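Local coordinates for Ctr9 protein (Myceliophthora thermophila, PDB 6AF0), which probably binds RNA polymerase II complexes, its modelled part being a long, mostly helical solenoid that contains tetratricopeptide repeats, at residues L424-A429 against K450-L455; N535-Y541 against E552-A556. One frame throughout, in Å; residues are numbered along the deposited sequence.

Interaction 1 (L424-A429 against K450-L455); sequences LGTLYA and KAISLL
Leu454 and Leu455 pack against the backbone of Gly425, where the two antiparallel helices come together with their axes 8.0 Å apart at an angle of 149°. The CD1 methyl of Leu454 lies 3.3 Å from Gly425 N, and CB of the same leucine faces the glycine CA. Leu455 reaches the same glycine with its CD2 methyl, 3.9 Å from Gly425 CA. A side chain on Gly425 would run into that methyl, so the bare backbone is what lets both leucines reach the helix. Ala451 adds its methyl carbon CB, 3.6 Å from Gly425 O and 3.7 Å from Tyr428 CB.

Two further pairings are purely between side chains. Leu424 meets Leu454 CD1 with its CB, CG and CD2 together, the nearest being CB at 3.5 Å. Tyr428, with CG anti to its carbonyl carbon (chi1 -78°), turns its ring toward Lys450, whose aliphatic chain crosses it aslant. Lys450 CB approaches Tyr428 CD2 to 3.5 Å and Lys450 CD comes up to CE2 and CZ; beyond CD the chain bends at chi4 (-62°) and the ammonium end leads away. No hydrogen bond crosses between the two segments, and the contact rests on apolar packing.

The segments belong to the consecutive helices 418-435 and 445-463, which form a helical hairpin within the solenoid. Helix 401-414 lies against the first through Leu408, Lys405 and Glu409, while helix 473-484 meets the second through Leu482 and Leu479, continuing the stack of helices.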
ATOM      1  N   LEU A 424       7.112   0.243  -1.639  1.00 89.38           N
ATOM      2  CA  LEU A 424       6.552   0.985  -2.734  1.00 90.15           C
ATOM      3  C   LEU A 424       5.557   2.011  -2.183  1.00 84.47           C
ATOM      4  O   LEU A 424       5.724   3.206  -2.401  1.00 88.17           O
ATOM      5  CB  LEU A 424       5.932   0.037  -3.764  1.00 91.60           C
ATOM      6  CG  LEU A 424       5.460   0.670  -5.083  1.00 97.75           C
ATOM      7  CD1 LEU A 424       6.566   1.439  -5.813  1.00 90.86           C
ATOM      8  CD2 LEU A 424       4.878  -0.421  -5.973  1.00 94.66           C
ATOM      9  N   GLY A 425       4.579   1.544  -1.415  1.00 83.66           N
ATOM     10  CA  GLY A 425       3.572   2.426  -0.789  1.00 79.20           C
ATOM     11  C   GLY A 425       4.158   3.614  -0.024  1.00 78.18           C
ATOM     12  O   GLY A 425       3.703   4.752  -0.178  1.00 69.35           O
ATOM     13  N   THR A 426       5.176   3.351   0.792  1.00 76.18           N
ATOM     14  CA  THR A 426       5.894   4.401   1.500  1.00 76.03           C
ATOM     15  C   THR A 426       6.464   5.382   0.500  1.00 82.12           C
ATOM     16  O   THR A 426       6.383   6.589   0.694  1.00 87.31           O
ATOM     17  CB  THR A 426       7.078   3.845   2.306  1.00 78.00           C
ATOM     18  OG1 THR A 426       6.673   2.676   3.022  1.00 90.65           O
ATOM     19  CG2 THR A 426       7.590   4.870   3.283  1.00 77.26           C
ATOM     20  N   LEU A 427       7.053   4.846  -0.567  1.00 87.54           N
ATOM     21  CA  LEU A 427       7.676   5.666  -1.605  1.00 87.99           C
ATOM     22  C   LEU A 427       6.668   6.653  -2.218  1.00 82.14           C
ATOM     23  O   LEU A 427       6.956   7.846  -2.331  1.00 69.75           O
ATOM     24  CB  LEU A 427       8.277   4.775  -2.698  1.00 93.45           C
ATOM     25  CG  LEU A 427       9.381   5.360  -3.600  1.00106.14           C
ATOM     26  CD1 LEU A 427       9.840   4.297  -4.582  1.00103.99           C
ATOM     27  CD2 LEU A 427       8.967   6.612  -4.373  1.00113.48           C
ATOM     28  N   TYR A 428       5.515   6.127  -2.624  1.00 72.60           N
ATOM     29  CA  TYR A 428       4.428   6.926  -3.136  1.00 73.18           C
ATOM     30  C   TYR A 428       3.914   7.937  -2.097  1.00 81.63           C
ATOM     31  O   TYR A 428       3.744   9.125  -2.395  1.00 86.79           O
ATOM     32  CB  TYR A 428       3.269   6.030  -3.591  1.00 76.93           C
ATOM     33  CG  TYR A 428       3.462   5.350  -4.930  1.00 82.13           C
ATOM     34  CD1 TYR A 428       4.168   5.964  -5.947  1.00 88.81           C
ATOM     35  CD2 TYR A 428       2.892   4.111  -5.199  1.00 87.38           C
ATOM     36  CE1 TYR A 428       4.335   5.358  -7.178  1.00 90.35           C
ATOM     37  CE2 TYR A 428       3.057   3.500  -6.440  1.00 92.99           C
ATOM     38  CZ  TYR A 428       3.788   4.136  -7.426  1.00 90.17           C
ATOM     39  OH  TYR A 428       3.987   3.579  -8.665  1.00 81.81           O
ATOM     40  N   ALA A 429       3.659   7.478  -0.882  1.00 75.92           N
ATOM     41  CA  ALA A 429       3.181   8.386   0.142  1.00 76.33           C
ATOM     42  C   ALA A 429       4.121   9.555   0.233  1.00 69.65           C
ATOM     43  O   ALA A 429       3.715  10.671   0.073  1.00 67.21           O
ATOM     44  CB  ALA A 429       3.099   7.690   1.485  1.00 85.10           C
ATOM     45  N   LYS A 450      -2.581   4.782  -5.209  1.00 97.33           N
ATOM     46  CA  LYS A 450      -1.625   3.663  -5.226  1.00 98.54           C
ATOM     47  C   LYS A 450      -1.056   3.421  -3.820  1.00 95.55           C
ATOM     48  O   LYS A 450      -1.034   2.291  -3.344  1.00 96.76           O
ATOM     49  CB  LYS A 450      -0.479   3.903  -6.225  1.00 96.73           C
ATOM     50  CG  LYS A 450      -0.891   3.857  -7.685  1.00 97.90           C
ATOM     51  CD  LYS A 450       0.252   4.224  -8.616  1.00105.79           C
ATOM     52  CE  LYS A 450      -0.255   4.493 -10.032  1.00114.42           C
ATOM     53  NZ  LYS A 450      -0.891   3.290 -10.647  1.00117.37           N
ATOM     54  N   ALA A 451      -0.616   4.485  -3.155  1.00 86.83           N
ATOM     55  CA  ALA A 451      -0.080   4.362  -1.810  1.00 84.35           C
ATOM     56  C   ALA A 451      -1.132   3.787  -0.857  1.00 85.82           C
ATOM     57  O   ALA A 451      -0.900   2.786  -0.187  1.00105.30           O
ATOM     58  CB  ALA A 451       0.423   5.706  -1.314  1.00 82.36           C
ATOM     59  N   ILE A 452      -2.303   4.402  -0.822  1.00 87.40           N
ATOM     60  CA  ILE A 452      -3.375   3.956   0.071  1.00 86.34           C
ATOM     61  C   ILE A 452      -3.657   2.467  -0.104  1.00 84.76           C
ATOM     62  O   ILE A 452      -3.656   1.722   0.869  1.00 85.86           O
ATOM     63  CB  ILE A 452      -4.661   4.770  -0.154  1.00 86.94           C
ATOM     64  CG1 ILE A 452      -4.452   6.203   0.349  1.00 91.04           C
ATOM     65  CG2 ILE A 452      -5.848   4.140   0.559  1.00 81.65           C
ATOM     66  CD1 ILE A 452      -5.595   7.138   0.015  1.00 98.49           C
ATOM     67  N   SER A 453      -3.887   2.046  -1.342  1.00 84.38           N
ATOM     68  CA  SER A 453      -4.131   0.627  -1.661  1.00 86.81           C
ATOM     69  C   SER A 453      -3.019  -0.316  -1.199  1.00 86.48           C
ATOM     70  O   SER A 453      -3.294  -1.402  -0.679  1.00 84.57           O
ATOM     71  CB  SER A 453      -4.302   0.451  -3.162  1.00 90.82           C
ATOM     72  OG  SER A 453      -3.367   1.247  -3.859  1.00103.76           O
ATOM     73  N   LEU A 454      -1.772   0.097  -1.408  1.00 86.76           N
ATOM     74  CA  LEU A 454      -0.617  -0.695  -0.995  1.00 91.73           C
ATOM     75  C   LEU A 454      -0.534  -0.896   0.506  1.00 93.89           C
ATOM     76  O   LEU A 454      -0.306  -2.005   0.974  1.00107.48           O
ATOM     77  CB  LEU A 454       0.691  -0.068  -1.497  1.00 92.75           C
ATOM     78  CG  LEU A 454       0.959  -0.220  -3.005  1.00 94.59           C
ATOM     79  CD1 LEU A 454       2.409   0.075  -3.367  1.00 87.55           C
ATOM     80  CD2 LEU A 454       0.583  -1.610  -3.499  1.00 95.65           C
ATOM     81  N   LEU A 455      -0.736   0.172   1.258  1.00 90.61           N
ATOM     82  CA  LEU A 455      -0.649   0.099   2.715  1.00 88.61           C
ATOM     83  C   LEU A 455      -1.908  -0.536   3.360  1.00 88.01           C
ATOM     84  O   LEU A 455      -1.859  -0.998   4.491  1.00 89.02           O
ATOM     85  CB  LEU A 455      -0.354   1.495   3.269  1.00 85.54           C
ATOM     86  CG  LEU A 455       0.863   2.208   2.621  1.00 82.46           C
ATOM     87  CD1 LEU A 455       1.198   3.540   3.248  1.00 78.16           C
ATOM     88  CD2 LEU A 455       2.115   1.362   2.657  1.00 86.74           C
TER

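Interaction 2 (N535-Y541 against E552-A556); sequences NNIGCFY and EFFQA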
ATOM      1  N   ASN A 535      -2.688  15.684  19.582  1.00 75.77           N
ATOM      2  CA  ASN A 535      -3.266  16.847  18.908  1.00 74.61           C
ATOM      3  C   ASN A 535      -4.083  16.442  17.696  1.00 70.29           C
ATOM      4  O   ASN A 535      -5.252  16.813  17.570  1.00 71.85           O
ATOM      5  CB  ASN A 535      -2.187  17.828  18.470  1.00 77.59           C
ATOM      6  CG  ASN A 535      -2.766  19.101  17.868  1.00 79.49           C
ATOM      7  OD1 ASN A 535      -2.802  20.145  18.515  1.00 83.47           O
ATOM      8  ND2 ASN A 535      -3.228  19.017  16.631  1.00 79.30           N
ATOM      9  N   ASN A 536      -3.475  15.684  16.798  1.00 63.36           N
ATOM     10  CA  ASN A 536      -4.187  15.320  15.585  1.00 66.55           C
ATOM     11  C   ASN A 536      -5.459  14.570  15.929  1.00 66.96           C
ATOM     12  O   ASN A 536      -6.531  14.876  15.423  1.00 74.97           O
ATOM     13  CB  ASN A 536      -3.304  14.517  14.637  1.00 67.70           C
ATOM     14  CG  ASN A 536      -2.099  15.309  14.145  1.00 68.92           C
ATOM     15  OD1 ASN A 536      -1.789  16.381  14.660  1.00 72.97           O
ATOM     16  ND2 ASN A 536      -1.407  14.771  13.142  1.00 73.74           N
ATOM     17  N   ILE A 537      -5.352  13.619  16.839  1.00 68.02           N
ATOM     18  CA  ILE A 537      -6.512  12.855  17.243  1.00 70.28           C
ATOM     19  C   ILE A 537      -7.544  13.870  17.669  1.00 71.43           C
ATOM     20  O   ILE A 537      -8.690  13.811  17.232  1.00 78.02           O
ATOM     21  CB  ILE A 537      -6.202  11.859  18.385  1.00 77.57           C
ATOM     22  CG1 ILE A 537      -5.217  10.790  17.902  1.00 75.33           C
ATOM     23  CG2 ILE A 537      -7.479  11.185  18.860  1.00 77.11           C
ATOM     24  CD1 ILE A 537      -4.773   9.828  18.966  1.00 72.98           C
ATOM     25  N   GLY A 538      -7.114  14.826  18.493  1.00 73.23           N
ATOM     26  CA  GLY A 538      -7.984  15.930  18.946  1.00 69.98           C
ATOM     27  C   GLY A 538      -8.674  16.636  17.804  1.00 63.69           C
ATOM     28  O   GLY A 538      -9.870  16.886  17.866  1.00 56.28           O
ATOM     29  N   CYS A 539      -7.889  16.905  16.755  1.00 69.10           N
ATOM     30  CA  CYS A 539      -8.332  17.555  15.516  1.00 69.46           C
ATOM     31  C   CYS A 539      -9.385  16.770  14.772  1.00 72.49           C
ATOM     32  O   CYS A 539     -10.321  17.367  14.204  1.00 78.26           O
ATOM     33  CB  CYS A 539      -7.153  17.754  14.558  1.00 71.21           C
ATOM     34  SG  CYS A 539      -5.893  18.935  15.115  1.00 69.39           S
ATOM     35  N   PHE A 540      -9.230  15.444  14.747  1.00 70.16           N
ATOM     36  CA  PHE A 540     -10.184  14.591  14.021  1.00 73.25           C
ATOM     37  C   PHE A 540     -11.451  14.471  14.817  1.00 64.93           C
ATOM     38  O   PHE A 540     -12.556  14.481  14.263  1.00 67.54           O
ATOM     39  CB  PHE A 540      -9.601  13.216  13.660  1.00 73.24           C
ATOM     40  CG  PHE A 540      -8.626  13.269  12.527  1.00 70.52           C
ATOM     41  CD1 PHE A 540      -9.033  13.676  11.258  1.00 76.14           C
ATOM     42  CD2 PHE A 540      -7.299  12.962  12.729  1.00 74.59           C
ATOM     43  CE1 PHE A 540      -8.124  13.753  10.209  1.00 81.29           C
ATOM     44  CE2 PHE A 540      -6.384  13.037  11.690  1.00 82.48           C
ATOM     45  CZ  PHE A 540      -6.793  13.431  10.427  1.00 81.97           C
ATOM     46  N   TYR A 541     -11.281  14.388  16.124  1.00 63.40           N
ATOM     47  CA  TYR A 541     -12.417  14.416  17.019  1.00 67.28           C
ATOM     48  C   TYR A 541     -13.162  15.733  16.861  1.00 65.97           C
ATOM     49  O   TYR A 541     -14.377  15.768  16.878  1.00 70.45           O
ATOM     50  CB  TYR A 541     -11.968  14.230  18.463  1.00 67.53           C
ATOM     51  CG  TYR A 541     -11.874  12.798  18.925  1.00 70.60           C
ATOM     52  CD1 TYR A 541     -12.938  11.909  18.742  1.00 71.24           C
ATOM     53  CD2 TYR A 541     -10.728  12.332  19.586  1.00 71.98           C
ATOM     54  CE1 TYR A 541     -12.853  10.594  19.180  1.00 69.88           C
ATOM     55  CE2 TYR A 541     -10.643  11.025  20.042  1.00 68.99           C
ATOM     56  CZ  TYR A 541     -11.708  10.169  19.844  1.00 71.49           C
ATOM     57  OH  TYR A 541     -11.601   8.877  20.298  1.00 86.02           O
ATOM     58  N   GLU A 552     -10.140  17.387  25.680  1.00 76.98           N
ATOM     59  CA  GLU A 552      -9.383  16.567  26.626  1.00 82.67           C
ATOM     60  C   GLU A 552      -8.076  16.121  25.995  1.00 74.60           C
ATOM     61  O   GLU A 552      -7.020  16.116  26.647  1.00 61.49           O
ATOM     62  CB  GLU A 552     -10.214  15.369  27.080  1.00 90.44           C
ATOM     63  CG  GLU A 552     -11.558  15.799  27.659  1.00101.61           C
ATOM     64  CD  GLU A 552     -12.308  14.695  28.366  1.00112.83           C
ATOM     65  OE1 GLU A 552     -12.330  13.549  27.846  1.00111.66           O
ATOM     66  OE2 GLU A 552     -12.888  15.004  29.440  1.00111.68           O
ATOM     67  N   PHE A 553      -8.155  15.791  24.704  1.00 79.45           N
ATOM     68  CA  PHE A 553      -6.960  15.407  23.933  1.00 82.10           C
ATOM     69  C   PHE A 553      -5.963  16.547  23.760  1.00 78.81           C
ATOM     70  O   PHE A 553      -4.765  16.340  23.904  1.00 81.98           O
ATOM     71  CB  PHE A 553      -7.334  14.811  22.578  1.00 81.09           C
ATOM     72  CG  PHE A 553      -7.393  13.314  22.591  1.00 84.60           C
ATOM     73  CD1 PHE A 553      -8.595  12.656  22.778  1.00 80.41           C
ATOM     74  CD2 PHE A 553      -6.230  12.560  22.463  1.00 83.84           C
ATOM     75  CE1 PHE A 553      -8.636  11.280  22.811  1.00 78.89           C
ATOM     76  CE2 PHE A 553      -6.270  11.174  22.480  1.00 74.06           C
ATOM     77  CZ  PHE A 553      -7.473  10.539  22.662  1.00 76.02           C
ATOM     78  N   PHE A 554      -6.447  17.746  23.460  1.00 70.32           N
ATOM     79  CA  PHE A 554      -5.562  18.908  23.429  1.00 71.11           C
ATOM     80  C   PHE A 554      -4.897  19.168  24.772  1.00 75.19           C
ATOM     81  O   PHE A 554      -3.699  19.467  24.814  1.00 74.56           O
ATOM     82  CB  PHE A 554      -6.305  20.173  23.004  1.00 70.68           C
ATOM     83  CG  PHE A 554      -6.815  20.123  21.605  1.00 69.61           C
ATOM     84  CD1 PHE A 554      -5.954  19.810  20.561  1.00 67.98           C
ATOM     85  CD2 PHE A 554      -8.156  20.386  21.322  1.00 70.33           C
ATOM     86  CE1 PHE A 554      -6.414  19.744  19.264  1.00 68.73           C
ATOM     87  CE2 PHE A 554      -8.621  20.326  20.025  1.00 69.88           C
ATOM     88  CZ  PHE A 554      -7.747  20.011  18.992  1.00 70.06           C
ATOM     89  N   GLN A 555      -5.674  19.079  25.855  1.00 75.81           N
ATOM     90  CA  GLN A 555      -5.144  19.333  27.180  1.00 78.26           C
ATOM     91  C   GLN A 555      -4.082  18.306  27.468  1.00 81.24           C
ATOM     92  O   GLN A 555      -3.009  18.639  27.972  1.00 80.67           O
ATOM     93  CB  GLN A 555      -6.235  19.267  28.243  1.00 79.97           C
ATOM     94  CG  GLN A 555      -5.734  19.589  29.650  1.00 84.46           C
ATOM     95  CD  GLN A 555      -5.042  20.940  29.731  1.00 91.57           C
ATOM     96  OE1 GLN A 555      -3.842  21.030  30.037  1.00 92.71           O
ATOM     97  NE2 GLN A 555      -5.796  22.007  29.436  1.00 92.70           N
ATOM     98  N   ALA A 556      -4.389  17.061  27.118  1.00 86.48           N
ATOM     99  CA  ALA A 556      -3.463  15.940  27.306  1.00 96.68           C
ATOM    100  C   ALA A 556      -2.160  16.152  26.535  1.00 93.67           C
ATOM    101  O   ALA A 556      -1.077  15.791  27.004  1.00110.89           O
ATOM    102  CB  ALA A 556      -4.119  14.634  26.884  1.00100.32           C
TER
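The carbonyl oxygen of Asn535 is held by the helical bond from Cys539 N, 2.8 Å long, and on the side of the opposing helix it meets the ring of Phe554, whose CE1 is 3.6 Å away. The asparagine amide attends the same ring. Because CG lies anti to the backbone N (chi1 -175°), the amide swings toward Phe554, with CG in the ring plane at its edge and OD1 3.7 Å from CE1. Its ND2 hydrogen-bonds the backbone of another protein's chain.

Over one face of Phe554 comes Gly538 CA, and CZ reaches to 3.7 Å from Gly538 C. A CB on this glycine would collide with CE1, so the bare turn admits the ring. Cys539 SG sits at the edge of the Phe554 ring, 5.5 Å from its centroid, a sulfur-aromatic contact. Both segments lie within a tetratricopeptide repeat, where they belong to the antiparallel helices A and B; Gly538, Tyr541 and Phe554 fit the small and large residues that the repeat's consensus favours at this interface.

Phe553 fills the other part of the seam. Ile537 sets its CG2 methyl over the ring centre, 3.8 Å from the centroid and 12° off the normal, a CH-pi contact. Tyr541 comes at Phe553 obliquely, the planes at 35° and the nearest atoms, Tyr541 CE2 and Phe553 CE1, 3.4 Å apart. With an alanine in place of Phe553, the Ile537 methyl is likely to lose the ring face beneath it and a gap to open beside Tyr541, leaving its ring freer to turn. Outside the pair, Leu495 of helix 488-504 packs on Ile537, and Asn583 and Ser587 of helix 573-591 touch Phe554.

How the interactions relate
Interactions 1 and 2 follow one another along the chain, the first closing before the second opens, and they do not touch: their centres are 27 Å apart and their nearest atoms about 12 Å. Both join consecutive antiparallel helices, and in each a glycine on the first helix lets large side chains of the second settle on its backbone. Leucines do so at 424-429 with 450-455, phenylalanines at 535-541 with 552-556. Helices 473-484 and 488-504 lie between them in sequence, touching interaction 1 and interaction 2 respectively. Other proteins of the assembly reach both sites, packing on Thr426 in the first and also hydrogen-bonding Asn535 and Asn536 in the second.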